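Long-range contacts in putative HTH-type transcriptional regulator ybaQ (Escherichia coli, PDB 2EBY), which probably binds DNA as a transcriptional regulator built round a helix-turn-helix domain of the Cro/C1 type: residues G12-L16 / A43-N47; K50-A56 / W70-Q74. All coordinates share one frame; numbering follows the deposited sequence.

In the fold
Interactions 1 and 2 sit on one apolar interior, their centres about 11 Å apart. Interaction 1 sets the start of helix 11-20 against the end of helix 38-45, the second helix of the predicted helix-turn-helix; interaction 2 follows along the chain and ties the approach to helix 53-63 to helix 67-83. They meet directly: Leu44 CD1 lies 3.6 Å from Leu51 CD1, Ile14 CG1 is 3.6 Å from Leu73 CD1, and Leu15 CD1 reaches to 4.2 Å from Trp70 CH2. A sulfate ion, probably from the crystallisation liquor, is held by residues 50-56 of interaction 2 at the beginning of helix 53-63.

Interaction 1: G12-L16 / A43-N47; sequences GDILL and ALINN
Gly12 lies directly against the last turn of helix 38-45, its CA 3.7 Å from the CA of Ile45. Two backbones can come this close because nothing projects from Gly12: a beta carbon built on it would point into the other segment and end up 2.5 Å from the O of Ile45, a clash. A water bridges the same spot, accepting from Gly12 N at 3.0 Å and donating to Leu44 O at 2.8 Å. Leu44 O is thus gripped twice, since Asn47 N also bonds to it at 3.1 Å.

Beside this backbone meeting, Ile45 sends its two branches to two different leucines. Its CG1 stands 4.0 Å from CD2 of Leu15, while CG2, placed anti to the backbone N by a chi1 of -69° for CG1, is 4.1 Å from CD2 of Leu16. In both pairs the side chains cross at about a right angle. Leu15 uses that same CD2 again, 4.2 Å from CD2 of Leu44.

In this Cro/C1-type domain, helix 38-45, second in the predicted helix-turn-helix and so probably the recognition helix, is packed here by the first helix. Asn47 closes helix 38-45 in a Schellman motif, its phi turned positive to 64°. The water sits between an N-H in the first turn of helix 11-20 and a carbonyl in the last turn of helix 38-45, a donor end and an acceptor end, which would be expected to orient it.

Further out, Thr10 OG1 holds Asp13 N in the first turn of helix 11-20. Leu15 is backed by Leu30 and Phe63, Ile45 by Ile27 of helix 27-34, and Leu44 by Met55 and Leu59 of helix 53-63.

Interaction 2: K50-A56 / W70-Q74; sequences KLTTEMA and WLNLQ. With SO4 (sulfate ion), chain C.
Gln74 reaches back across to Leu51, whose backbone N donates to OE1 at 2.9 Å in an almost straight bond (176° at the hydrogen). The N-H comes from above the amide, 59° out of the carbonyl plane. With CG anti to the backbone N, a bend at chi2 (62°) turns the amide over the chain at Leu51, and NE2 donates to OD1 of Asp78 in the same chain. Shortened to an alanine here, the side chain would probably leave Leu51 N without its acceptor and Asp78 without the NE2 donor, and open a gap along the chain at residues 50-51.

The tight part lies one turn back along helix 67-83, at Trp70 and Leu71. Leu51 pushes CD2 onto the helix backbone, 3.2 Å from Trp70 O, while Ala56 CB sits 3.7 Å from Leu71 CD2. These contacts pack helix 53-63 and the loop leading into it on helix 67-83, the fourth and fifth helices of a Cro/C1-type domain. Thr52 is the N-cap of the former, its OG1 accepting from Met55 N.

The other side is more open: exposed Lys50 brings its CB near Gln74, but its extended chain leads away to the sulfate, NZ 3.0 Å from O4. Thr53 N donates to O2 at 2.8 Å. An anion at this helix start is consistent with a DNA-phosphate site, as in Cro/C1 relatives. Leu71 packs on Leu79 of the second subunit.

Interaction 1: G12-L16 / A43-N47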
# COMPACT_ATOMS: atom_id res chain seq x y z
N GLY A 12 14.39 2.87 -1.59
CA GLY A 12 15.65 2.41 -2.14
C GLY A 12 16.76 3.42 -1.93
O GLY A 12 17.88 3.05 -1.57
N ASP A 13 16.47 4.70 -2.14
CA ASP A 13 17.47 5.74 -1.96
C ASP A 13 17.87 5.85 -0.49
O ASP A 13 19.04 6.00 -0.16
CB ASP A 13 16.96 7.09 -2.45
CG ASP A 13 16.81 7.15 -3.97
OD1 ASP A 13 17.51 6.37 -4.67
OD2 ASP A 13 16.02 7.97 -4.46
N ILE A 14 16.88 5.77 0.40
CA ILE A 14 17.16 5.85 1.83
C ILE A 14 18.07 4.69 2.21
O ILE A 14 19.02 4.86 2.97
CB ILE A 14 15.86 5.77 2.66
CG1 ILE A 14 14.96 6.97 2.37
CG2 ILE A 14 16.20 5.70 4.14
CD1 ILE A 14 15.58 8.32 2.72
N LEU A 15 17.76 3.51 1.68
CA LEU A 15 18.54 2.32 1.97
C LEU A 15 19.97 2.45 1.47
O LEU A 15 20.93 2.20 2.21
CB LEU A 15 17.87 1.10 1.32
CG LEU A 15 18.58 -0.24 1.47
CD1 LEU A 15 18.69 -0.59 2.94
CD2 LEU A 15 17.81 -1.32 0.71
N LEU A 16 20.12 2.87 0.22
CA LEU A 16 21.44 3.03 -0.39
C LEU A 16 22.26 4.19 0.16
O LEU A 16 23.38 4.00 0.64
CB LEU A 16 21.30 3.19 -1.91
CG LEU A 16 22.59 3.25 -2.74
CD1 LEU A 16 23.37 1.94 -2.57
CD2 LEU A 16 22.25 3.48 -4.21
N ALA A 43 16.34 -4.73 -6.96
CA ALA A 43 15.09 -4.23 -7.53
C ALA A 43 14.45 -3.21 -6.59
O ALA A 43 13.79 -2.28 -7.05
CB ALA A 43 14.13 -5.38 -7.78
N LEU A 44 14.61 -3.40 -5.29
CA LEU A 44 14.05 -2.47 -4.32
C LEU A 44 14.77 -1.13 -4.46
O LEU A 44 14.14 -0.09 -4.57
CB LEU A 44 14.22 -3.00 -2.90
CG LEU A 44 13.81 -2.02 -1.79
CD1 LEU A 44 12.36 -1.60 -1.98
CD2 LEU A 44 14.01 -2.66 -0.43
N ILE A 45 16.09 -1.19 -4.46
CA ILE A 45 16.93 -0.00 -4.58
C ILE A 45 16.67 0.80 -5.85
O ILE A 45 16.69 2.03 -5.82
CB ILE A 45 18.42 -0.39 -4.54
CG1 ILE A 45 18.77 -0.89 -3.14
CG2 ILE A 45 19.28 0.78 -4.95
CD1 ILE A 45 20.23 -1.17 -2.95
N ASN A 46 16.41 0.12 -6.96
CA ASN A 46 16.16 0.81 -8.22
C ASN A 46 14.70 1.10 -8.49
O ASN A 46 14.36 1.61 -9.56
CB ASN A 46 16.76 0.01 -9.37
CG ASN A 46 18.26 -0.10 -9.26
OD1 ASN A 46 18.81 -1.20 -9.20
ND2 ASN A 46 18.93 1.04 -9.21
N ASN A 47 13.85 0.77 -7.53
CA ASN A 47 12.42 1.03 -7.64
C ASN A 47 11.70 0.28 -8.76
O ASN A 47 10.76 0.81 -9.36
CB ASN A 47 12.18 2.55 -7.77
CG ASN A 47 10.76 2.95 -7.43
OD1 ASN A 47 10.13 2.37 -6.54
ND2 ASN A 47 10.24 3.96 -8.13
O HOH W 1 12.52 2.07 -3.73

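Interaction 2: K50-A56 / W70-Q74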
# COMPACT_ATOMS: atom_id res chain seq x y z
N LYS A 50 8.01 -2.52 -5.77
CA LYS A 50 7.57 -1.69 -4.66
C LYS A 50 8.04 -2.35 -3.37
O LYS A 50 8.22 -3.57 -3.33
CB LYS A 50 6.04 -1.61 -4.65
CG LYS A 50 5.39 -2.89 -4.15
CD LYS A 50 3.87 -2.79 -4.09
CE LYS A 50 3.28 -4.05 -3.46
NZ LYS A 50 1.80 -4.02 -3.35
N LEU A 51 8.26 -1.56 -2.33
CA LEU A 51 8.66 -2.13 -1.05
C LEU A 51 7.40 -2.81 -0.50
O LEU A 51 6.41 -2.13 -0.22
CB LEU A 51 9.08 -1.02 -0.08
CG LEU A 51 9.49 -1.44 1.33
CD1 LEU A 51 10.97 -1.77 1.38
CD2 LEU A 51 9.19 -0.29 2.29
N THR A 52 7.43 -4.13 -0.36
CA THR A 52 6.27 -4.86 0.14
C THR A 52 6.24 -4.84 1.67
O THR A 52 7.23 -4.47 2.32
CB THR A 52 6.29 -6.34 -0.30
OG1 THR A 52 7.40 -7.01 0.29
CG2 THR A 52 6.39 -6.46 -1.82
N THR A 53 5.10 -5.24 2.24
CA THR A 53 4.94 -5.28 3.69
C THR A 53 5.96 -6.24 4.31
O THR A 53 6.62 -5.92 5.30
CB THR A 53 3.52 -5.74 4.09
OG1 THR A 53 2.55 -4.93 3.42
CG2 THR A 53 3.30 -5.58 5.58
N GLU A 54 6.09 -7.43 3.71
CA GLU A 54 7.04 -8.42 4.21
C GLU A 54 8.47 -7.89 4.16
O GLU A 54 9.22 -8.03 5.13
CB GLU A 54 6.96 -9.72 3.40
CG GLU A 54 7.82 -10.85 3.97
CD GLU A 54 7.74 -12.14 3.16
OE1 GLU A 54 6.63 -12.52 2.75
OE2 GLU A 54 8.79 -12.79 2.95
N MET A 55 8.86 -7.28 3.05
CA MET A 55 10.21 -6.74 2.96
C MET A 55 10.42 -5.69 4.04
O MET A 55 11.51 -5.57 4.57
CB MET A 55 10.49 -6.11 1.59
CG MET A 55 11.89 -5.45 1.47
SD MET A 55 13.33 -6.58 1.61
CE MET A 55 13.28 -7.30 -0.03
N ALA A 56 9.37 -4.93 4.33
CA ALA A 56 9.44 -3.88 5.36
C ALA A 56 9.75 -4.51 6.71
O ALA A 56 10.51 -3.96 7.49
CB ALA A 56 8.13 -3.11 5.42
N TRP A 70 9.74 2.25 7.02
CA TRP A 70 9.92 1.88 5.62
C TRP A 70 8.64 2.03 4.80
O TRP A 70 8.67 2.57 3.70
CB TRP A 70 10.46 0.45 5.49
CG TRP A 70 11.82 0.29 6.11
CD1 TRP A 70 12.10 -0.24 7.34
CD2 TRP A 70 13.06 0.74 5.57
NE1 TRP A 70 13.44 -0.13 7.61
CE2 TRP A 70 14.06 0.47 6.54
CE3 TRP A 70 13.45 1.36 4.37
CZ2 TRP A 70 15.41 0.79 6.34
CZ3 TRP A 70 14.79 1.68 4.17
CH2 TRP A 70 15.75 1.39 5.16
N LEU A 71 7.52 1.56 5.33
CA LEU A 71 6.27 1.64 4.58
C LEU A 71 5.84 3.07 4.28
O LEU A 71 5.23 3.32 3.24
CB LEU A 71 5.13 0.89 5.31
CG LEU A 71 5.26 -0.64 5.34
CD1 LEU A 71 4.06 -1.24 6.09
CD2 LEU A 71 5.35 -1.20 3.92
N ASN A 72 6.17 4.01 5.17
CA ASN A 72 5.79 5.41 4.94
C ASN A 72 6.51 5.98 3.72
O ASN A 72 5.94 6.77 2.98
CB ASN A 72 6.07 6.27 6.18
CG ASN A 72 5.17 5.90 7.36
OD1 ASN A 72 4.05 5.42 7.18
ND2 ASN A 72 5.66 6.14 8.58
N LEU A 73 7.76 5.56 3.52
CA LEU A 73 8.55 6.01 2.38
C LEU A 73 7.92 5.52 1.08
O LEU A 73 7.81 6.28 0.11
CB LEU A 73 9.99 5.49 2.49
CG LEU A 73 10.82 6.05 3.66
CD1 LEU A 73 12.12 5.28 3.75
CD2 LEU A 73 11.09 7.54 3.47
N GLN A 74 7.49 4.26 1.06
CA GLN A 74 6.87 3.73 -0.15
C GLN A 74 5.52 4.41 -0.36
O GLN A 74 5.10 4.63 -1.50
CB GLN A 74 6.67 2.21 -0.04
CG GLN A 74 6.02 1.58 -1.27
CD GLN A 74 6.88 1.74 -2.52
OE1 GLN A 74 8.05 1.37 -2.53
NE2 GLN A 74 6.29 2.28 -3.58
S SO4 C . 1.96 -6.13 -0.04
O1 SO4 C . 1.31 -6.65 1.21
O2 SO4 C . 3.07 -5.21 0.36
O3 SO4 C . 2.61 -7.26 -0.82
O4 SO4 C . 0.92 -5.42 -0.87